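Local coordinates for malonyl coenzyme A-acyl carrier protein transacylase (Helicobacter pylori, PDB 2H1Y) that probably transfers the malonyl group of malonyl-CoA to holo acyl carrier protein, the step that supplies malonyl-ACP for fatty acid synthesis, at residues M145-V150 against M195-V200; A168-G173 against P263-D268; L224-L229 against H247-A252; S112-L117 against F233-I238. All blocks are in the same frame, centred on the assembly; numbering follows the deposited sequence.

Contact 1 (M145-V150 against M195-V200); sequences MVVLGV and MGAKRV
Leu148 and Lys198 carry the straighter of two backbone hydrogen bonds between 145-150 and 195-200, Lys198 N giving its hydrogen to Leu148 O at 2.9 Å and 150°. A weak, bent bond runs from Leu148 N to Arg199 O (3.1 Å). CA-H...O contacts supplement the pair: Val200 CA lies 3.3 Å from Val146 O, and Ala197 CA also approaches Leu148 O, which thus has two partners.

The backbones are antiparallel, with Val147 and Val200 as a non-hydrogen-bonded pair. They join inner strand 142-148 to edge strand 199-202 of the four-stranded sheet in the small, ferredoxin-like part of the acyltransferase fold. Gly196 closes helix 189-195 in a Schellman motif just before the edge strand.

Apolar contacts gather on the sheet face of Val147 and Val200, where helix 189-195 packs. With CG anti to the backbone N (chi1 174°), Met145 brings SD obliquely across Val200 CG1 at 3.4 Å. Ala197 CB fits between Val147 CG1 (3.9 Å) and Val150 CG2 (3.8 Å), while the Met195 side chain crosses Val150 at about a right angle, its CE against Val150 CG1. On the other face, Leu148 CB packs against Arg199 CB at 4.0 Å.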
loop_
_atom_site.group_PDB
_atom_site.type_symbol
_atom_site.label_atom_id
_atom_site.label_comp_id
_atom_site.label_asym_id
_atom_site.label_seq_id
_atom_site.Cartn_x
_atom_site.Cartn_y
_atom_site.Cartn_z
ATOM N N MET A 145 -10.537 -10.601 -5.885
ATOM C CA MET A 145 -10.900 -11.821 -5.184
ATOM C C MET A 145 -9.692 -12.521 -4.574
ATOM O O MET A 145 -8.815 -13.013 -5.296
ATOM C CB MET A 145 -11.645 -12.754 -6.152
ATOM C CG MET A 145 -11.973 -14.137 -5.611
ATOM S SD MET A 145 -12.890 -15.171 -6.784
ATOM C CE MET A 145 -11.595 -15.665 -7.918
ATOM N N VAL A 146 -9.660 -12.599 -3.248
ATOM C CA VAL A 146 -8.563 -13.303 -2.560
ATOM C C VAL A 146 -8.718 -14.821 -2.707
ATOM O O VAL A 146 -9.755 -15.378 -2.377
ATOM C CB VAL A 146 -8.455 -12.919 -1.044
ATOM C CG1 VAL A 146 -7.213 -13.492 -0.442
ATOM C CG2 VAL A 146 -8.396 -11.443 -0.852
ATOM N N VAL A 147 -7.684 -15.483 -3.209
ATOM C CA VAL A 147 -7.620 -16.941 -3.214
ATOM C C VAL A 147 -6.545 -17.406 -2.227
ATOM O O VAL A 147 -5.514 -16.787 -2.102
ATOM C CB VAL A 147 -7.317 -17.517 -4.627
ATOM C CG1 VAL A 147 -7.579 -19.017 -4.662
ATOM C CG2 VAL A 147 -8.156 -16.836 -5.702
ATOM N N LEU A 148 -6.791 -18.511 -1.533
ATOM C CA LEU A 148 -5.846 -19.012 -0.541
ATOM C C LEU A 148 -5.487 -20.463 -0.788
ATOM O O LEU A 148 -6.356 -21.323 -0.855
ATOM C CB LEU A 148 -6.444 -18.877 0.854
ATOM C CG LEU A 148 -5.544 -18.265 1.922
ATOM C CD1 LEU A 148 -6.033 -16.824 2.230
ATOM C CD2 LEU A 148 -5.585 -19.139 3.177
ATOM N N GLY A 149 -4.200 -20.732 -0.933
ATOM C CA GLY A 149 -3.725 -22.102 -1.034
ATOM C C GLY A 149 -3.501 -22.694 -2.413
ATOM O O GLY A 149 -3.104 -23.858 -2.524
ATOM N N VAL A 150 -3.766 -21.931 -3.469
ATOM C CA VAL A 150 -3.385 -22.360 -4.818
ATOM C C VAL A 150 -2.074 -21.699 -5.233
ATOM O O VAL A 150 -1.836 -20.515 -4.948
ATOM C CB VAL A 150 -4.459 -22.056 -5.864
ATOM C CG1 VAL A 150 -4.067 -22.662 -7.215
ATOM C CG2 VAL A 150 -5.803 -22.582 -5.412
ATOM N N MET A 195 -8.560 -27.201 -7.422
ATOM C CA MET A 195 -7.122 -26.946 -7.460
ATOM C C MET A 195 -6.549 -26.830 -6.038
ATOM O O MET A 195 -5.335 -26.763 -5.855
ATOM C CB MET A 195 -6.822 -25.675 -8.259
ATOM C CG MET A 195 -7.137 -25.730 -9.752
ATOM S SD MET A 195 -6.808 -24.144 -10.616
ATOM C CE MET A 195 -5.021 -24.166 -10.678
ATOM N N GLY A 196 -7.434 -26.793 -5.043
ATOM C CA GLY A 196 -7.036 -26.791 -3.643
ATOM C C GLY A 196 -7.248 -25.489 -2.886
ATOM O O GLY A 196 -6.687 -25.299 -1.800
ATOM N N ALA A 197 -8.046 -24.585 -3.442
ATOM C CA ALA A 197 -8.340 -23.346 -2.740
ATOM C C ALA A 197 -9.052 -23.661 -1.429
ATOM O O ALA A 197 -10.139 -24.235 -1.428
ATOM C CB ALA A 197 -9.179 -22.417 -3.592
ATOM N N LYS A 198 -8.423 -23.283 -0.321
ATOM C CA LYS A 198 -9.002 -23.434 1.018
ATOM C C LYS A 198 -9.956 -22.292 1.386
ATOM O O LYS A 198 -10.723 -22.423 2.332
ATOM C CB LYS A 198 -7.899 -23.587 2.078
ATOM C CG LYS A 198 -6.677 -24.384 1.594
ATOM C CD LYS A 198 -5.997 -25.197 2.694
ATOM C CE LYS A 198 -4.510 -24.811 2.857
ATOM N NZ LYS A 198 -3.724 -24.760 1.580
ATOM N N ARG A 199 -9.924 -21.191 0.636
ATOM C CA ARG A 199 -10.760 -20.013 0.936
ATOM C C ARG A 199 -10.811 -19.068 -0.256
ATOM O O ARG A 199 -9.772 -18.795 -0.872
ATOM C CB ARG A 199 -10.196 -19.259 2.158
ATOM C CG ARG A 199 -11.130 -18.211 2.775
ATOM C CD ARG A 199 -10.796 -17.944 4.263
ATOM N NE ARG A 199 -9.675 -17.009 4.453
ATOM C CZ ARG A 199 -9.199 -16.615 5.640
ATOM N NH1 ARG A 199 -9.733 -17.070 6.767
ATOM N NH2 ARG A 199 -8.175 -15.764 5.708
ATOM N N VAL A 200 -12.003 -18.563 -0.579
ATOM C CA VAL A 200 -12.135 -17.578 -1.657
ATOM C C VAL A 200 -13.029 -16.386 -1.264
ATOM O O VAL A 200 -14.258 -16.458 -1.325
ATOM C CB VAL A 200 -12.595 -18.216 -3.002
ATOM C CG1 VAL A 200 -12.622 -17.186 -4.088
ATOM C CG2 VAL A 200 -11.680 -19.326 -3.429
#

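Contact 2 (A168-G173 against P263-D268); sequences ANFNGG and PVRYQD
Edge strand 165-172 of the small subdomain's antiparallel sheet is bridged by Val264, in the connection that leads into helix 266-271. The two chains run in nearly the same direction, 16° apart, and Val264 bonds on both sides of Asn169 as in a parallel bridge. Val264 N donates to Ala168 O at 2.8 Å, from above the carbonyl plane, and Val264 O receives Phe170 N, also at 2.8 Å but almost straight (175°). Next in line, Phe170 O accepts Gln267 N at 2.9 Å. The acceptor thus sits at the start of a helix, where main-chain N-H groups would probably polarise it favourably.

Phe170 is the main apolar element. With CG anti to the carbonyl carbon (chi1 -57°), its ring lies alongside Pro263, CE1 3.6 Å from Pro263 CB, and Arg265 CG comes near the ring plane at the edge. Arg265, at the N-cap position, turns its bent chain toward the first helical turn, and its NH1 forms a salt bridge with Asp268 OD2 (2.8 Å), met from above the carboxylate. Beyond Phe170, Gln267 CB rests 3.4 Å from Phe170 O and its terminal amide lies beside Gly172 CA. Asn171 crosses Tyr266 at about a right angle, Asn171 OD1 standing 4.0 Å from Tyr266 CB; the Asn171 amide is held by His103 through OD1 and by Gln175 through ND2.

On its inner side the strand pairs with strand 175-179, with a classic bulge where Ala168 and Asn169 both face Val177. Phe170 packs on helix 152-160, whereas Tyr266 leans on helix 288-294 and bonds Asn293 through OH.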
loop_
_atom_site.group_PDB
_atom_site.type_symbol
_atom_site.label_atom_id
_atom_site.label_comp_id
_atom_site.label_asym_id
_atom_site.label_seq_id
_atom_site.Cartn_x
_atom_site.Cartn_y
_atom_site.Cartn_z
ATOM N N ALA A 168 -3.398 -10.179 -9.596
ATOM C CA ALA A 168 -3.196 -8.781 -9.198
ATOM C C ALA A 168 -2.246 -8.578 -8.023
ATOM O O ALA A 168 -1.552 -7.561 -7.950
ATOM C CB ALA A 168 -4.530 -8.130 -8.916
ATOM N N ASN A 169 -2.242 -9.521 -7.087
ATOM C CA ASN A 169 -1.266 -9.515 -6.003
ATOM C C ASN A 169 -0.652 -10.889 -5.858
ATOM O O ASN A 169 -1.370 -11.905 -5.899
ATOM C CB ASN A 169 -1.911 -9.214 -4.653
ATOM C CG ASN A 169 -2.539 -7.845 -4.563
ATOM O OD1 ASN A 169 -2.470 -7.009 -5.479
ATOM N ND2 ASN A 169 -3.177 -7.606 -3.426
ATOM N N PHE A 170 0.656 -10.921 -5.643
ATOM C CA PHE A 170 1.310 -12.102 -5.102
ATOM C C PHE A 170 1.810 -11.789 -3.683
ATOM O O PHE A 170 2.901 -11.243 -3.469
ATOM C CB PHE A 170 2.444 -12.580 -6.027
ATOM C CG PHE A 170 1.996 -12.891 -7.446
ATOM C CD1 PHE A 170 2.484 -12.149 -8.520
ATOM C CD2 PHE A 170 1.102 -13.930 -7.703
ATOM C CE1 PHE A 170 2.085 -12.429 -9.831
ATOM C CE2 PHE A 170 0.692 -14.214 -9.005
ATOM C CZ PHE A 170 1.189 -13.457 -10.075
ATOM N N ASN A 171 0.992 -12.145 -2.706
ATOM C CA ASN A 171 1.229 -11.721 -1.332
ATOM C C ASN A 171 2.021 -12.720 -0.520
ATOM O O ASN A 171 2.376 -12.451 0.646
ATOM C CB ASN A 171 -0.093 -11.389 -0.662
ATOM C CG ASN A 171 -0.734 -10.168 -1.255
ATOM O OD1 ASN A 171 -0.056 -9.272 -1.768
ATOM N ND2 ASN A 171 -2.048 -10.116 -1.192
ATOM N N GLY A 172 2.311 -13.860 -1.159
ATOM C CA GLY A 172 3.071 -14.951 -0.530
ATOM C C GLY A 172 2.195 -15.787 0.375
ATOM O O GLY A 172 1.028 -15.458 0.608
ATOM N N GLY A 173 2.760 -16.884 0.878
ATOM C CA GLY A 173 2.029 -17.789 1.754
ATOM C C GLY A 173 0.828 -18.291 1.000
ATOM O O GLY A 173 -0.245 -18.485 1.584
ATOM N N PRO A 263 0.842 -6.945 -11.753
ATOM C CA PRO A 263 0.715 -7.596 -10.459
ATOM C C PRO A 263 1.630 -6.968 -9.413
ATOM O O PRO A 263 2.803 -6.669 -9.695
ATOM C CB PRO A 263 1.189 -9.019 -10.741
ATOM C CG PRO A 263 0.839 -9.242 -12.158
ATOM C CD PRO A 263 1.063 -7.920 -12.835
ATOM N N VAL A 264 1.079 -6.748 -8.221
ATOM C CA VAL A 264 1.876 -6.326 -7.084
ATOM C C VAL A 264 2.656 -7.558 -6.668
ATOM O O VAL A 264 2.075 -8.562 -6.241
ATOM C CB VAL A 264 0.980 -5.802 -5.938
ATOM C CG1 VAL A 264 1.775 -5.628 -4.618
ATOM C CG2 VAL A 264 0.297 -4.522 -6.358
ATOM N N ARG A 265 3.972 -7.498 -6.825
ATOM C CA ARG A 265 4.823 -8.650 -6.524
ATOM C C ARG A 265 5.416 -8.559 -5.135
ATOM O O ARG A 265 6.644 -8.574 -4.959
ATOM C CB ARG A 265 5.940 -8.776 -7.558
ATOM C CG ARG A 265 5.468 -9.071 -8.956
ATOM C CD ARG A 265 6.466 -9.961 -9.631
ATOM N NE ARG A 265 7.531 -9.178 -10.243
ATOM C CZ ARG A 265 8.793 -9.583 -10.373
ATOM N NH1 ARG A 265 9.167 -10.769 -9.909
ATOM N NH2 ARG A 265 9.682 -8.789 -10.963
ATOM N N TYR A 266 4.539 -8.480 -4.142
ATOM C CA TYR A 266 4.963 -8.212 -2.775
ATOM C C TYR A 266 5.893 -9.303 -2.213
ATOM O O TYR A 266 6.897 -8.991 -1.548
ATOM C CB TYR A 266 3.760 -7.949 -1.852
ATOM C CG TYR A 266 4.205 -7.575 -0.476
ATOM C CD1 TYR A 266 4.615 -6.280 -0.181
ATOM C CD2 TYR A 266 4.281 -8.533 0.528
ATOM C CE1 TYR A 266 5.063 -5.955 1.102
ATOM C CE2 TYR A 266 4.730 -8.217 1.816
ATOM C CZ TYR A 266 5.115 -6.932 2.094
ATOM O OH TYR A 266 5.563 -6.629 3.359
ATOM N N GLN A 267 5.550 -10.564 -2.486
ATOM C CA GLN A 267 6.413 -11.721 -2.196
ATOM C C GLN A 267 7.863 -11.605 -2.714
ATOM O O GLN A 267 8.816 -11.680 -1.932
ATOM C CB GLN A 267 5.783 -12.991 -2.756
ATOM C CG GLN A 267 6.717 -14.168 -2.737
ATOM C CD GLN A 267 5.975 -15.475 -2.739
ATOM O OE1 GLN A 267 5.214 -15.780 -3.662
ATOM N NE2 GLN A 267 6.187 -16.258 -1.703
ATOM N N ASP A 268 8.021 -11.429 -4.023
ATOM C CA ASP A 268 9.356 -11.304 -4.625
ATOM C C ASP A 268 10.132 -10.146 -4.010
ATOM O O ASP A 268 11.336 -10.264 -3.753
ATOM C CB ASP A 268 9.279 -11.154 -6.149
ATOM C CG ASP A 268 8.638 -12.349 -6.812
ATOM O OD1 ASP A 268 8.849 -13.463 -6.300
ATOM O OD2 ASP A 268 7.912 -12.185 -7.825
#

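Contact 3 (L224-L229 against H247-A252); sequences LLEKSL and HNKAKA
Lys249 reaches straight across to Glu226 and Leu229, placing its ammonium group at the C-terminal end of helix 218-228, where main-chain carbonyls gather. This is a helix-to-helix contact in the larger α/β part of the acyltransferase fold, made by the first turn of helix 249-259, which has Asn248 at its N-cap. CG of Lys249 is anti to the backbone N (chi1 176°), the start of an extended chain that carries NZ from one helix to the end of the other.

Along this rod, Lys249 CD passes Leu229 CB at 3.9 Å. Glu226 bends at chi2 and crosses the lysine at about a right angle, with Glu226 OE2 3.6 Å from Lys249 CE; Glu226 OE1 forms a long salt bridge to Lys249 NZ at 3.8 Å. The positive charge would probably also be favoured by the partial negative charge of the helix end.

Farther along the interface, Leu229 points toward the other helix and lays CD1 against Ala252 CB at 4.0 Å. Helix 119-137 packs on Leu224 and Leu225 nearby. Two hydrogen bonds hold the ammonium group, both in the plane of the accepting carbonyl: Lys249 NZ to Glu226 O at 2.6 Å and Lys249 NZ to Leu229 O at 2.8 Å.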
loop_
_atom_site.group_PDB
_atom_site.type_symbol
_atom_site.label_atom_id
_atom_site.label_comp_id
_atom_site.label_asym_id
_atom_site.label_seq_id
_atom_site.Cartn_x
_atom_site.Cartn_y
_atom_site.Cartn_z
ATOM N N LEU A 224 0.083 13.499 -13.807
ATOM C CA LEU A 224 0.031 13.966 -12.423
ATOM C C LEU A 224 1.315 13.707 -11.604
ATOM O O LEU A 224 1.695 14.527 -10.764
ATOM C CB LEU A 224 -1.204 13.416 -11.725
ATOM C CG LEU A 224 -2.526 14.121 -12.042
ATOM C CD1 LEU A 224 -3.432 13.991 -10.824
ATOM C CD2 LEU A 224 -2.375 15.616 -12.419
ATOM N N LEU A 225 1.980 12.582 -11.879
ATOM C CA LEU A 225 3.298 12.258 -11.310
ATOM C C LEU A 225 4.411 13.234 -11.733
ATOM O O LEU A 225 5.214 13.690 -10.901
ATOM C CB LEU A 225 3.697 10.820 -11.683
ATOM C CG LEU A 225 2.944 9.684 -10.973
ATOM C CD1 LEU A 225 2.951 8.400 -11.798
ATOM C CD2 LEU A 225 3.551 9.442 -9.613
ATOM N N GLU A 226 4.458 13.530 -13.032
ATOM C CA GLU A 226 5.427 14.478 -13.601
ATOM C C GLU A 226 5.281 15.853 -12.990
ATOM O O GLU A 226 6.263 16.489 -12.647
ATOM C CB GLU A 226 5.275 14.573 -15.125
ATOM C CG GLU A 226 6.417 13.937 -15.880
ATOM C CD GLU A 226 7.720 14.626 -15.586
ATOM O OE1 GLU A 226 7.717 15.876 -15.474
ATOM O OE2 GLU A 226 8.741 13.920 -15.451
ATOM N N LYS A 227 4.038 16.281 -12.835
ATOM C CA LYS A 227 3.727 17.583 -12.278
ATOM C C LYS A 227 3.949 17.631 -10.760
ATOM O O LYS A 227 4.191 18.699 -10.212
ATOM C CB LYS A 227 2.285 17.927 -12.653
ATOM C CG LYS A 227 1.770 19.289 -12.287
ATOM C CD LYS A 227 0.234 19.227 -12.273
ATOM C CE LYS A 227 -0.392 20.501 -11.715
ATOM N NZ LYS A 227 -1.566 20.167 -10.856
ATOM N N SER A 228 3.894 16.484 -10.084
ATOM C CA SER A 228 3.900 16.464 -8.612
ATOM C C SER A 228 5.197 16.041 -7.926
ATOM O O SER A 228 5.474 16.474 -6.802
ATOM C CB SER A 228 2.752 15.595 -8.089
ATOM O OG SER A 228 1.504 16.246 -8.263
ATOM N N LEU A 229 5.972 15.181 -8.586
ATOM C CA LEU A 229 7.218 14.675 -8.016
ATOM C C LEU A 229 8.376 15.667 -8.069
ATOM O O LEU A 229 8.653 16.281 -9.107
ATOM C CB LEU A 229 7.643 13.375 -8.699
ATOM C CG LEU A 229 6.689 12.183 -8.668
ATOM C CD1 LEU A 229 7.128 11.165 -9.693
ATOM C CD2 LEU A 229 6.629 11.570 -7.277
ATOM N N HIS A 247 15.353 5.425 -7.110
ATOM C CA HIS A 247 15.640 6.581 -6.255
ATOM C C HIS A 247 15.675 7.910 -7.019
ATOM O O HIS A 247 16.412 8.831 -6.618
ATOM C CB HIS A 247 16.986 6.362 -5.561
ATOM C CG HIS A 247 18.069 5.956 -6.506
ATOM N ND1 HIS A 247 18.050 4.747 -7.179
ATOM C CD2 HIS A 247 19.173 6.611 -6.936
ATOM C CE1 HIS A 247 19.110 4.667 -7.963
ATOM N NE2 HIS A 247 19.805 5.786 -7.836
ATOM N N ASN A 248 14.916 8.003 -8.118
ATOM C CA ASN A 248 14.729 9.288 -8.827
ATOM C C ASN A 248 13.352 9.505 -9.455
ATOM O O ASN A 248 12.523 8.582 -9.504
ATOM C CB ASN A 248 15.858 9.578 -9.841
ATOM C CG ASN A 248 16.008 8.498 -10.874
ATOM O OD1 ASN A 248 17.030 7.843 -10.911
ATOM N ND2 ASN A 248 14.990 8.291 -11.708
ATOM N N LYS A 249 13.133 10.724 -9.950
ATOM C CA LYS A 249 11.838 11.141 -10.482
ATOM C C LYS A 249 11.442 10.379 -11.730
ATOM O O LYS A 249 10.304 9.905 -11.842
ATOM C CB LYS A 249 11.830 12.638 -10.772
ATOM C CG LYS A 249 10.557 13.117 -11.425
ATOM C CD LYS A 249 10.316 14.589 -11.193
ATOM C CE LYS A 249 9.122 15.030 -12.044
ATOM N NZ LYS A 249 8.773 16.470 -11.862
ATOM N N ALA A 250 12.377 10.253 -12.663
ATOM C CA ALA A 250 12.093 9.610 -13.939
ATOM C C ALA A 250 11.602 8.187 -13.709
ATOM O O ALA A 250 10.591 7.757 -14.263
ATOM C CB ALA A 250 13.333 9.626 -14.821
ATOM N N LYS A 251 12.323 7.469 -12.869
ATOM C CA LYS A 251 11.995 6.103 -12.532
ATOM C C LYS A 251 10.678 5.991 -11.745
ATOM O O LYS A 251 9.793 5.215 -12.114
ATOM C CB LYS A 251 13.172 5.470 -11.792
ATOM C CG LYS A 251 14.230 4.888 -12.730
ATOM C CD LYS A 251 13.714 3.575 -13.305
ATOM C CE LYS A 251 14.609 3.007 -14.376
ATOM N NZ LYS A 251 13.863 1.891 -15.020
ATOM N N ALA A 252 10.534 6.784 -10.689
ATOM C CA ALA A 252 9.252 6.858 -9.990
ATOM C C ALA A 252 8.068 7.078 -10.946
ATOM O O ALA A 252 7.090 6.324 -10.884
ATOM C CB ALA A 252 9.282 7.928 -8.902
#

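Contact 4 (S112-L117 against F233-I238); sequences SLSGAL and FHFEII
Ser114 fits among Phe233, His234 and Phe235 near the C-terminal end of helix 105-116, which in this family follows the nucleophile elbow. Its CA begins the contact, lying over a face of the Phe235 ring, 3.8 Å from the centroid, as a CH-pi interaction. CB comes next, Ser114 CB lying 3.7 Å from Phe235 CE1. At the tip, OG stands above the same ring, offset toward its rim, and also touches Phe233 CB. OG is roughly anti to the backbone N (chi1 -152°), which aims it at Phe235 O; there Ser114 OG donates a short hydrogen bond of 2.5 Å, in the carbonyl plane and on a lone pair.

The serine's own carbonyl is gripped twice by His234. His234 ND1 reaches Ser114 O at 2.6 Å, with the oxygen in the imidazole plane, while His234 N approaches at 2.7 Å from the opposite face of the carbonyl; both bonds are nearly straight (166° and 168°). Gly115, at positive phi, sets its CA by the imidazole edge. One residue further on, Ala116 CB covers a face of the Phe233 ring, 3.8 Å from its centroid.

These residues tie the helix to the lead-in of strand 236-238, which pairs with strand 99-102 of the large subdomain's sheet, and Tyr84 of helix 69-90 packs on Phe235. As ND1 is a donor here, its hydrogen must be present, so a neutral His234 would be the ND1-protonated tautomer. Double donation probably polarises the Ser114 carbonyl, and the in-plane ND1 bond probably limits rotation of the imidazole.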
loop_
_atom_site.group_PDB
_atom_site.type_symbol
_atom_site.label_atom_id
_atom_site.label_comp_id
_atom_site.label_asym_id
_atom_site.label_seq_id
_atom_site.Cartn_x
_atom_site.Cartn_y
_atom_site.Cartn_z
ATOM N N SER A 112 6.788 9.256 -1.404
ATOM C CA SER A 112 6.560 10.534 -0.752
ATOM C C SER A 112 7.503 10.760 0.410
ATOM O O SER A 112 8.185 11.779 0.493
ATOM C CB SER A 112 5.114 10.644 -0.286
ATOM O OG SER A 112 4.943 11.752 0.585
ATOM N N LEU A 113 7.545 9.799 1.315
ATOM C CA LEU A 113 8.320 9.951 2.533
ATOM C C LEU A 113 9.810 9.925 2.265
ATOM O O LEU A 113 10.585 10.452 3.046
ATOM C CB LEU A 113 7.885 8.917 3.576
ATOM C CG LEU A 113 6.557 9.462 4.117
ATOM C CD1 LEU A 113 5.662 8.378 4.613
ATOM C CD2 LEU A 113 6.775 10.528 5.194
ATOM N N SER A 114 10.202 9.358 1.132
ATOM C CA SER A 114 11.577 9.465 0.668
ATOM C C SER A 114 11.973 10.928 0.427
ATOM O O SER A 114 13.143 11.293 0.587
ATOM C CB SER A 114 11.783 8.643 -0.592
ATOM O OG SER A 114 13.123 8.233 -0.664
ATOM N N GLY A 115 10.991 11.755 0.057
ATOM C CA GLY A 115 11.175 13.207 -0.062
ATOM C C GLY A 115 10.771 13.753 -1.426
ATOM O O GLY A 115 10.972 14.936 -1.725
ATOM N N ALA A 116 10.198 12.881 -2.249
ATOM C CA ALA A 116 9.856 13.217 -3.615
ATOM C C ALA A 116 8.433 13.725 -3.746
ATOM O O ALA A 116 7.946 13.942 -4.854
ATOM C CB ALA A 116 10.068 12.013 -4.508
ATOM N N LEU A 117 7.760 13.916 -2.619
ATOM C CA LEU A 117 6.347 14.261 -2.655
ATOM C C LEU A 117 5.921 14.902 -1.342
ATOM O O LEU A 117 5.922 14.243 -0.302
ATOM C CB LEU A 117 5.561 12.993 -2.933
ATOM C CG LEU A 117 4.443 12.945 -3.954
ATOM C CD1 LEU A 117 4.730 13.809 -5.167
ATOM C CD2 LEU A 117 4.235 11.488 -4.357
ATOM N N PHE A 233 15.191 11.985 -2.859
ATOM C CA PHE A 233 14.987 10.672 -2.282
ATOM C C PHE A 233 16.053 10.393 -1.230
ATOM O O PHE A 233 17.213 10.189 -1.566
ATOM C CB PHE A 233 15.107 9.612 -3.366
ATOM C CG PHE A 233 13.991 9.622 -4.356
ATOM C CD1 PHE A 233 13.964 10.555 -5.388
ATOM C CD2 PHE A 233 12.986 8.668 -4.281
ATOM C CE1 PHE A 233 12.939 10.555 -6.317
ATOM C CE2 PHE A 233 11.952 8.654 -5.194
ATOM C CZ PHE A 233 11.930 9.599 -6.226
ATOM N N HIS A 234 15.660 10.353 0.033
ATOM C CA HIS A 234 16.578 10.012 1.125
ATOM C C HIS A 234 16.906 8.528 1.196
ATOM O O HIS A 234 17.921 8.148 1.762
ATOM C CB HIS A 234 16.004 10.499 2.458
ATOM C CG HIS A 234 15.879 11.987 2.522
ATOM N ND1 HIS A 234 14.851 12.672 1.906
ATOM C CD2 HIS A 234 16.689 12.927 3.066
ATOM C CE1 HIS A 234 15.016 13.969 2.100
ATOM N NE2 HIS A 234 16.119 14.151 2.807
ATOM N N PHE A 235 16.043 7.701 0.617
ATOM C CA PHE A 235 16.222 6.255 0.604
ATOM C C PHE A 235 15.548 5.662 -0.632
ATOM O O PHE A 235 14.615 6.249 -1.186
ATOM C CB PHE A 235 15.664 5.619 1.891
ATOM C CG PHE A 235 14.249 6.063 2.252
ATOM C CD1 PHE A 235 13.139 5.511 1.608
ATOM C CD2 PHE A 235 14.039 7.016 3.240
ATOM C CE1 PHE A 235 11.848 5.919 1.928
ATOM C CE2 PHE A 235 12.757 7.422 3.582
ATOM C CZ PHE A 235 11.646 6.863 2.928
ATOM N N GLU A 236 16.029 4.502 -1.062
ATOM C CA GLU A 236 15.512 3.840 -2.253
ATOM C C GLU A 236 14.193 3.142 -1.979
ATOM O O GLU A 236 13.910 2.762 -0.859
ATOM C CB GLU A 236 16.543 2.833 -2.773
ATOM C CG GLU A 236 16.751 1.556 -1.934
ATOM C CD GLU A 236 17.891 0.691 -2.461
ATOM O OE1 GLU A 236 17.960 -0.496 -2.092
ATOM O OE2 GLU A 236 18.731 1.188 -3.252
ATOM N N ILE A 237 13.378 2.956 -3.007
ATOM C CA ILE A 237 12.150 2.195 -2.824
ATOM C C ILE A 237 12.127 1.012 -3.790
ATOM O O ILE A 237 12.730 1.074 -4.861
ATOM C CB ILE A 237 10.851 3.084 -2.884
ATOM C CG1 ILE A 237 10.072 2.842 -4.153
ATOM C CG2 ILE A 237 11.145 4.584 -2.741
ATOM C CD1 ILE A 237 8.992 1.859 -3.997
ATOM N N ILE A 238 11.450 -0.063 -3.392
ATOM C CA ILE A 238 11.356 -1.274 -4.190
ATOM C C ILE A 238 10.037 -1.306 -4.966
ATOM O O ILE A 238 8.957 -1.175 -4.386
ATOM C CB ILE A 238 11.496 -2.541 -3.313
ATOM C CG1 ILE A 238 12.567 -2.349 -2.235
ATOM C CG2 ILE A 238 11.802 -3.758 -4.157
ATOM C CD1 ILE A 238 14.004 -2.219 -2.744
#

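Overall arrangement
Contacts 1 and 2 share the four-stranded antiparallel sheet of the small subdomain, their centres about 14 Å apart: one joins strands 142-148 and 199-202, the other bonds the opposite edge strand to the entry of helix 266-271. Contacts 3 and 4 lie in the large subdomain, about 11 Å apart between centres, and touch where Leu117 meets Leu229 and Phe233 meets His247 and Asn248. Contact 1 lies across the chain's centre from both, about 37 and 35 Å between centres. Along the chain, contact 1 closes before contact 3 opens; segments of contacts 1 and 2, and of 3 and 4, alternate. Contact 2 probably links the subdomains, since the connection into helix 266-271 bonds to the small sheet's edge.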